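Local coordinates for protein serine protease inhibitor infestin (Triatoma infestans, PDB 2ERW) that inhibits the serine protease factor XIIa of blood clotting, as one Kazal-type domain of a longer secreted insect protein, at residues Y12-G17 / E45-R50; C6-N11 / P26-C31; C16-K21 / G39-H44. All coordinates share one frame; numbering follows the deposited sequence.

The three disulfides of this Kazal domain are divided between contacts 1 and 2. Contacts 1 and 3 are partly buried and share Cys16 and Gly17 of strand 15-17. Contact 3 pairs that strand with strand 42-43 by backbone hydrogen bonds and a bulge. Contact 1 ties it to the loop after strand 42-43 by one disulfide, a backbone hydrogen bond at Gly46, a water and an outer tyrosine-arginine hydrogen bond. Contact 2 lies at the surface, across the centre of the chain from the other two. There two disulfides and a methionine join loop 6-11 to helix 26-35. Leu29 of this helix packs inward on Val15 and Leu40, which links contact 2 to the others.

Contact 1 (Y12-G17 / E45-R50); sequences YVPVCG and EGRCQR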
# COMPACT_ATOMS: atom_id res chain seq x y z
N TYR A 12 -5.91 -0.99 9.56
CA TYR A 12 -6.18 -1.38 8.21
C TYR A 12 -6.91 -0.30 7.48
O TYR A 12 -8.09 -0.04 7.72
CB TYR A 12 -6.96 -2.69 8.25
CG TYR A 12 -7.22 -3.24 6.89
CD1 TYR A 12 -6.17 -3.57 6.04
CD2 TYR A 12 -8.52 -3.44 6.45
CE1 TYR A 12 -6.40 -4.07 4.79
CE2 TYR A 12 -8.77 -3.96 5.21
CZ TYR A 12 -7.71 -4.26 4.38
OH TYR A 12 -7.92 -4.76 3.13
N VAL A 13 -6.17 0.35 6.59
CA VAL A 13 -6.70 1.41 5.75
C VAL A 13 -6.10 1.13 4.40
O VAL A 13 -5.13 1.76 3.98
CB VAL A 13 -6.27 2.79 6.26
CG1 VAL A 13 -6.84 3.87 5.36
CG2 VAL A 13 -6.74 2.97 7.70
N PRO A 14 -6.62 0.11 3.72
CA PRO A 14 -5.94 -0.40 2.55
C PRO A 14 -5.91 0.56 1.39
O PRO A 14 -6.85 1.28 1.14
CB PRO A 14 -6.74 -1.63 2.14
CG PRO A 14 -8.13 -1.34 2.70
CD PRO A 14 -7.86 -0.64 4.02
N VAL A 15 -4.72 0.67 0.83
CA VAL A 15 -4.54 1.53 -0.33
C VAL A 15 -3.74 0.77 -1.35
O VAL A 15 -3.00 -0.14 -1.02
CB VAL A 15 -3.85 2.86 0.04
CG1 VAL A 15 -4.75 3.66 0.93
CG2 VAL A 15 -2.51 2.64 0.74
N CYS A 16 -3.89 1.18 -2.59
CA CYS A 16 -3.29 0.46 -3.67
C CYS A 16 -2.15 1.25 -4.21
O CYS A 16 -2.31 2.41 -4.58
CB CYS A 16 -4.34 0.24 -4.74
SG CYS A 16 -3.68 -0.63 -6.16
N GLY A 17 -0.98 0.63 -4.25
CA GLY A 17 0.21 1.28 -4.75
C GLY A 17 0.34 1.18 -6.25
O GLY A 17 -0.25 0.31 -6.91
N GLU A 45 -7.59 4.50 -3.18
CA GLU A 45 -8.01 3.99 -1.93
C GLU A 45 -8.47 2.57 -2.10
O GLU A 45 -8.99 2.20 -3.14
CB GLU A 45 -9.16 4.86 -1.43
CG GLU A 45 -9.44 4.69 0.03
CD GLU A 45 -8.33 5.29 0.84
OE1 GLU A 45 -7.60 6.07 0.21
OE2 GLU A 45 -8.22 4.94 2.05
N GLY A 46 -8.32 1.79 -1.05
CA GLY A 46 -8.80 0.42 -1.06
C GLY A 46 -7.75 -0.51 -1.57
O GLY A 46 -6.70 -0.10 -2.04
N ARG A 47 -8.04 -1.80 -1.50
CA ARG A 47 -7.09 -2.75 -2.01
C ARG A 47 -6.94 -2.64 -3.51
O ARG A 47 -7.87 -2.26 -4.21
CB ARG A 47 -7.54 -4.17 -1.71
CG ARG A 47 -7.82 -4.42 -0.25
CD ARG A 47 -7.81 -5.93 0.03
NE ARG A 47 -6.48 -6.47 -0.20
CZ ARG A 47 -5.53 -6.54 0.73
NH1 ARG A 47 -5.77 -6.15 1.97
NH2 ARG A 47 -4.34 -7.01 0.41
N CYS A 48 -5.76 -3.01 -4.00
CA CYS A 48 -5.63 -3.16 -5.43
C CYS A 48 -6.63 -4.18 -5.90
O CYS A 48 -7.01 -5.08 -5.17
CB CYS A 48 -4.24 -3.60 -5.80
SG CYS A 48 -3.01 -2.38 -5.38
N GLN A 49 -7.08 -4.00 -7.12
CA GLN A 49 -8.07 -4.88 -7.69
C GLN A 49 -7.38 -6.08 -8.30
O GLN A 49 -6.57 -5.96 -9.22
CB GLN A 49 -8.93 -4.11 -8.70
CG GLN A 49 -9.85 -3.08 -8.03
CD GLN A 49 -11.06 -3.69 -7.30
OE1 GLN A 49 -11.38 -3.30 -6.17
NE2 GLN A 49 -11.75 -4.61 -7.96
N ARG A 50 -7.68 -7.26 -7.76
CA ARG A 50 -7.20 -8.50 -8.30
C ARG A 50 -8.22 -9.55 -7.91
O ARG A 50 -8.27 -10.00 -6.77
CB ARG A 50 -5.81 -8.85 -7.79
CG ARG A 50 -5.18 -10.02 -8.53
CD ARG A 50 -3.73 -10.19 -8.10
NE ARG A 50 -3.13 -11.40 -8.64
CZ ARG A 50 -2.41 -11.45 -9.76
NH1 ARG A 50 -2.20 -10.36 -10.49
NH2 ARG A 50 -1.91 -12.61 -10.16
O HOH W 1 -8.80 2.39 2.63
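Tyr12 meets Arg47 at the outer end of this contact. CG of Tyr12 is anti to the backbone N (chi1 -177°), and the ring lies over the CD of Pro14 with its hydroxyl reaching Arg47. Arg47 NH1 donates to Tyr12 OH at 2.8 Å, with an N-H...O angle of 157°. The hydroxyl sits at the guanidinium edge, and the two flat groups are nearly coplanar. Arg47 NE forms a salt bridge with Glu54, so the guanidinium is held at NE as well as at NH1.

Val13 brings CG1 to 3.7 Å from Glu45 OE2. Pro14 does two jobs. Its CB packs on Arg47 CG at 3.8 Å. Its O accepts from Gly46 N at 2.7 Å, a donor tilted 34° from the carbonyl plane. A water also donates to Pro14 O and to Glu45 OE2, bridging the backbone to the carboxylate. Gly46 has a positive phi at which a CB would press on the carbonyl O of Glu45.

Val15 pairs with Glu45 as an antiparallel non-hydrogen-bonded pair, and its CG1 lies 3.8 Å from Glu45 OE1. Cys16 then closes the contact covalently, its SG bonded to Cys48 SG at 2.0 Å. This is the third-to-sixth cysteine link of the Kazal pattern, and it fastens the loop 45-50 to strand 15-17.

Strand 22-23 runs beside the contact: Val15 bonds to Tyr23 through the backbone, and Thr22 OG1 bonds to Cys48 N. Helix 26-35 packs against Val15 through Pro26 and Leu29.

Contact 2 (C6-N11 / P26-C31); sequences CACFRN and PCMLNC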
# COMPACT_ATOMS: atom_id res chain seq x y z
N CYS A 6 8.76 4.06 8.21
CA CYS A 6 8.32 2.69 8.47
C CYS A 6 7.84 2.48 9.90
O CYS A 6 7.52 1.37 10.31
CB CYS A 6 9.44 1.73 8.13
SG CYS A 6 9.80 1.85 6.39
N ALA A 7 7.76 3.58 10.62
CA ALA A 7 7.16 3.59 11.93
C ALA A 7 5.68 3.74 11.67
O ALA A 7 5.19 4.85 11.55
CB ALA A 7 7.68 4.76 12.71
N CYS A 8 4.99 2.62 11.54
CA CYS A 8 3.56 2.66 11.24
C CYS A 8 2.83 1.73 12.14
O CYS A 8 3.36 0.69 12.54
CB CYS A 8 3.29 2.21 9.83
SG CYS A 8 4.10 3.18 8.59
N PHE A 9 1.59 2.09 12.45
CA PHE A 9 0.70 1.15 13.08
C PHE A 9 0.09 0.29 12.02
O PHE A 9 0.25 0.55 10.85
CB PHE A 9 -0.35 1.88 13.91
CG PHE A 9 0.22 2.47 15.15
CD1 PHE A 9 0.82 1.64 16.08
CD2 PHE A 9 0.21 3.83 15.35
CE1 PHE A 9 1.39 2.17 17.22
CE2 PHE A 9 0.76 4.38 16.50
CZ PHE A 9 1.34 3.54 17.43
N ARG A 10 -0.59 -0.76 12.45
CA ARG A 10 -1.11 -1.72 11.48
C ARG A 10 -2.55 -1.49 11.11
O ARG A 10 -3.12 -2.26 10.36
CB ARG A 10 -0.91 -3.15 12.00
CG ARG A 10 0.55 -3.53 12.14
CD ARG A 10 0.71 -4.96 12.60
NE ARG A 10 2.11 -5.28 12.87
CZ ARG A 10 2.65 -5.32 14.08
NH1 ARG A 10 1.92 -5.06 15.16
NH2 ARG A 10 3.94 -5.62 14.23
N ASN A 11 -3.15 -0.42 11.62
CA ASN A 11 -4.54 -0.15 11.34
C ASN A 11 -4.83 -0.31 9.87
O ASN A 11 -4.11 0.22 9.02
CB ASN A 11 -4.89 1.27 11.70
CG ASN A 11 -4.64 1.58 13.12
OD1 ASN A 11 -3.60 1.28 13.67
ND2 ASN A 11 -5.62 2.21 13.75
N PRO A 26 -1.71 3.96 4.40
CA PRO A 26 -0.81 4.85 3.71
C PRO A 26 0.55 4.98 4.35
O PRO A 26 1.53 5.16 3.65
CB PRO A 26 -1.55 6.19 3.74
CG PRO A 26 -2.98 5.76 3.76
CD PRO A 26 -3.04 4.55 4.63
N CYS A 27 0.62 4.89 5.67
CA CYS A 27 1.91 4.95 6.30
C CYS A 27 2.78 3.83 5.78
O CYS A 27 3.94 4.03 5.44
CB CYS A 27 1.72 4.87 7.80
SG CYS A 27 3.23 5.04 8.73
N MET A 28 2.21 2.63 5.69
CA MET A 28 2.99 1.52 5.20
C MET A 28 3.35 1.67 3.75
O MET A 28 4.41 1.25 3.35
CB MET A 28 2.22 0.23 5.40
CG MET A 28 2.00 0.00 6.84
SD MET A 28 3.43 -0.68 7.59
CE MET A 28 2.71 -1.40 9.06
N LEU A 29 2.49 2.28 2.95
CA LEU A 29 2.87 2.55 1.58
C LEU A 29 4.05 3.48 1.56
O LEU A 29 5.00 3.27 0.81
CB LEU A 29 1.68 3.16 0.83
CG LEU A 29 1.97 3.41 -0.65
CD1 LEU A 29 0.71 3.21 -1.44
CD2 LEU A 29 2.53 4.80 -0.89
N ASN A 30 4.01 4.52 2.38
CA ASN A 30 5.13 5.43 2.39
C ASN A 30 6.40 4.75 2.83
O ASN A 30 7.48 5.00 2.30
CB ASN A 30 4.87 6.61 3.28
CG ASN A 30 6.00 7.59 3.20
OD1 ASN A 30 6.26 8.15 2.13
ND2 ASN A 30 6.75 7.72 4.28
N CYS A 31 6.28 3.88 3.82
CA CYS A 31 7.44 3.12 4.23
C CYS A 31 8.03 2.41 3.04
O CYS A 31 9.23 2.46 2.80
CB CYS A 31 7.00 2.11 5.25
SG CYS A 31 8.22 0.89 5.60
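In Cys8, SG is anti to the carbonyl carbon (chi1 -59°), while in Cys27 it is anti to the backbone N. The two sulfurs thus meet between loop and helix, with Cys8 SG bonded to Cys27 SG at 2.1 Å. Cys6 and Cys31 repeat the same pair of torsions, and Cys6 SG is bonded to Cys31 SG at 2.0 Å. Cys31 was modelled in two conformers; in the one given here the bridges have opposite hands, with chi3 -82° for Cys8-Cys27 and 93° for Cys6-Cys31, so the finer geometry of the second is less certain.

Cys27 and Cys31 are one helical turn apart, with Cys31 N donating to Cys27 O at 2.9 Å. Both therefore point to the same side of the helix, where Cys6 and Cys8 wait two residues apart. These are the first-to-fifth and second-to-fourth links of the Kazal fold. The pairing resembles a cystine-stabilised helix, although 6-11 is not a strand. In Kazal inhibitors the residue two beyond the second cysteine is usually the P1 residue of the protease-binding loop, which would probably be Arg10 here.

Met28 adds the apolar part. In one of its two modelled conformers the chain bends at chi2 and lies along Cys8, with SD 3.7 Å from Cys8 CB. Its CE lies 3.6 Å from Phe9 O. Asn25, just before the helix, gives ND2 to Phe9 O and Asn11 O and takes Met28 N on OD1.

Contact 3 (C16-K21 / G39-H44); sequences CGSDGK and GLKLVH
Cys16 faces both Val43 and His44 across a classic beta bulge, which joins strand 15-17 to strand 42-43 in the Kazal fold. Cys16 N donates to His44 O at 2.9 Å, and Val43 N donates to Cys16 O at 2.8 Å, each donor lying nearly in line with the C=O of its acceptor. His44 N also points at Cys16 O, but that bond is weak.

The His44 ring turns a face to the cysteine. Its chi1 of 66° sets CG between the backbone N and the carbonyl carbon and brings one ring face under Cys16 CB. This CH-pi contact measures 3.5 Å from Cys16 CB to the centroid of the His44 ring, with the sulfur oblique to the ring. With an alanine in place of His44, Cys16 CB and SG would probably lose the ring that covers them.

Beyond the bulge, Gly17 passes close to Leu40, whose CD1 would clash with any CB there. Ser18 then grips Lys41 twice: Ser18 N donates to Lys41 O, and Lys41 N donates to Ser18 OG at 2.9 Å with an angle of 162°. Ser18 and Asp19 are the middle residues of a type I turn from Gly17 to Gly20. Asp19 OD1 accepts Lys21 N in an Asx turn, from above the carboxylate plane, while OD2 bonds to Tyr23 OH. Leu40 CD1 rests against this carboxylate, 3.4 Å from Asp19 CG.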
# COMPACT_ATOMS: atom_id res chain seq x y z
N CYS A 16 -3.89 1.18 -2.59
CA CYS A 16 -3.29 0.46 -3.67
C CYS A 16 -2.15 1.25 -4.21
O CYS A 16 -2.31 2.41 -4.58
CB CYS A 16 -4.34 0.24 -4.74
SG CYS A 16 -3.68 -0.63 -6.16
N GLY A 17 -0.98 0.63 -4.25
CA GLY A 17 0.21 1.28 -4.75
C GLY A 17 0.34 1.18 -6.25
O GLY A 17 -0.25 0.31 -6.91
N SER A 18 1.17 2.05 -6.78
CA SER A 18 1.43 2.07 -8.20
C SER A 18 2.18 0.82 -8.64
O SER A 18 2.31 0.57 -9.83
CB SER A 18 2.25 3.31 -8.52
OG SER A 18 3.41 3.37 -7.72
N ASP A 19 2.69 0.06 -7.68
CA ASP A 19 3.30 -1.22 -7.97
C ASP A 19 2.28 -2.35 -8.08
O ASP A 19 2.65 -3.51 -8.29
CB ASP A 19 4.35 -1.57 -6.91
CG ASP A 19 3.78 -1.59 -5.51
OD1 ASP A 19 2.60 -1.27 -5.30
OD2 ASP A 19 4.55 -1.96 -4.61
N GLY A 20 1.01 -2.01 -7.93
CA GLY A 20 -0.02 -3.02 -7.98
C GLY A 20 -0.14 -3.81 -6.70
O GLY A 20 -0.85 -4.80 -6.66
N LYS A 21 0.53 -3.35 -5.64
CA LYS A 21 0.48 -4.02 -4.35
C LYS A 21 -0.39 -3.22 -3.42
O LYS A 21 -0.33 -2.00 -3.39
CB LYS A 21 1.87 -4.11 -3.75
CG LYS A 21 1.95 -4.81 -2.43
CD LYS A 21 3.39 -5.07 -2.05
CE LYS A 21 3.50 -5.83 -0.75
NZ LYS A 21 4.88 -6.31 -0.48
N GLY A 39 9.66 5.38 -6.08
CA GLY A 39 8.66 6.01 -6.94
C GLY A 39 7.27 5.52 -6.62
O GLY A 39 6.32 5.90 -7.27
N LEU A 40 7.14 4.67 -5.61
CA LEU A 40 5.85 4.13 -5.27
C LEU A 40 4.89 5.24 -4.93
O LEU A 40 5.21 6.12 -4.14
CB LEU A 40 5.98 3.22 -4.07
CG LEU A 40 4.69 2.56 -3.59
CD1 LEU A 40 4.13 1.66 -4.66
CD2 LEU A 40 5.03 1.76 -2.35
N LYS A 41 3.70 5.17 -5.51
CA LYS A 41 2.67 6.16 -5.25
C LYS A 41 1.40 5.47 -4.85
O LYS A 41 1.14 4.34 -5.22
CB LYS A 41 2.35 6.95 -6.51
CG LYS A 41 3.54 7.70 -7.09
CD LYS A 41 3.92 8.85 -6.18
CE LYS A 41 4.73 9.91 -6.90
NZ LYS A 41 4.94 11.06 -5.98
N LEU A 42 0.60 6.19 -4.09
CA LEU A 42 -0.71 5.72 -3.71
C LEU A 42 -1.63 6.04 -4.86
O LEU A 42 -1.87 7.22 -5.16
CB LEU A 42 -1.12 6.43 -2.43
CG LEU A 42 -2.26 5.81 -1.64
CD1 LEU A 42 -2.33 6.55 -0.34
CD2 LEU A 42 -3.59 5.91 -2.38
N VAL A 43 -2.13 5.01 -5.53
CA VAL A 43 -2.93 5.26 -6.71
C VAL A 43 -4.42 5.28 -6.47
O VAL A 43 -5.14 6.02 -7.14
CB VAL A 43 -2.54 4.32 -7.88
CG1 VAL A 43 -1.08 4.48 -8.21
CG2 VAL A 43 -2.86 2.92 -7.58
N HIS A 44 -4.90 4.50 -5.52
CA HIS A 44 -6.28 4.63 -5.14
C HIS A 44 -6.51 4.07 -3.78
O HIS A 44 -5.74 3.26 -3.30
CB HIS A 44 -7.23 4.02 -6.18
CG HIS A 44 -7.13 2.54 -6.34
ND1 HIS A 44 -7.65 1.65 -5.42
CD2 HIS A 44 -6.63 1.78 -7.34
CE1 HIS A 44 -7.47 0.41 -5.85
NE2 HIS A 44 -6.85 0.47 -7.02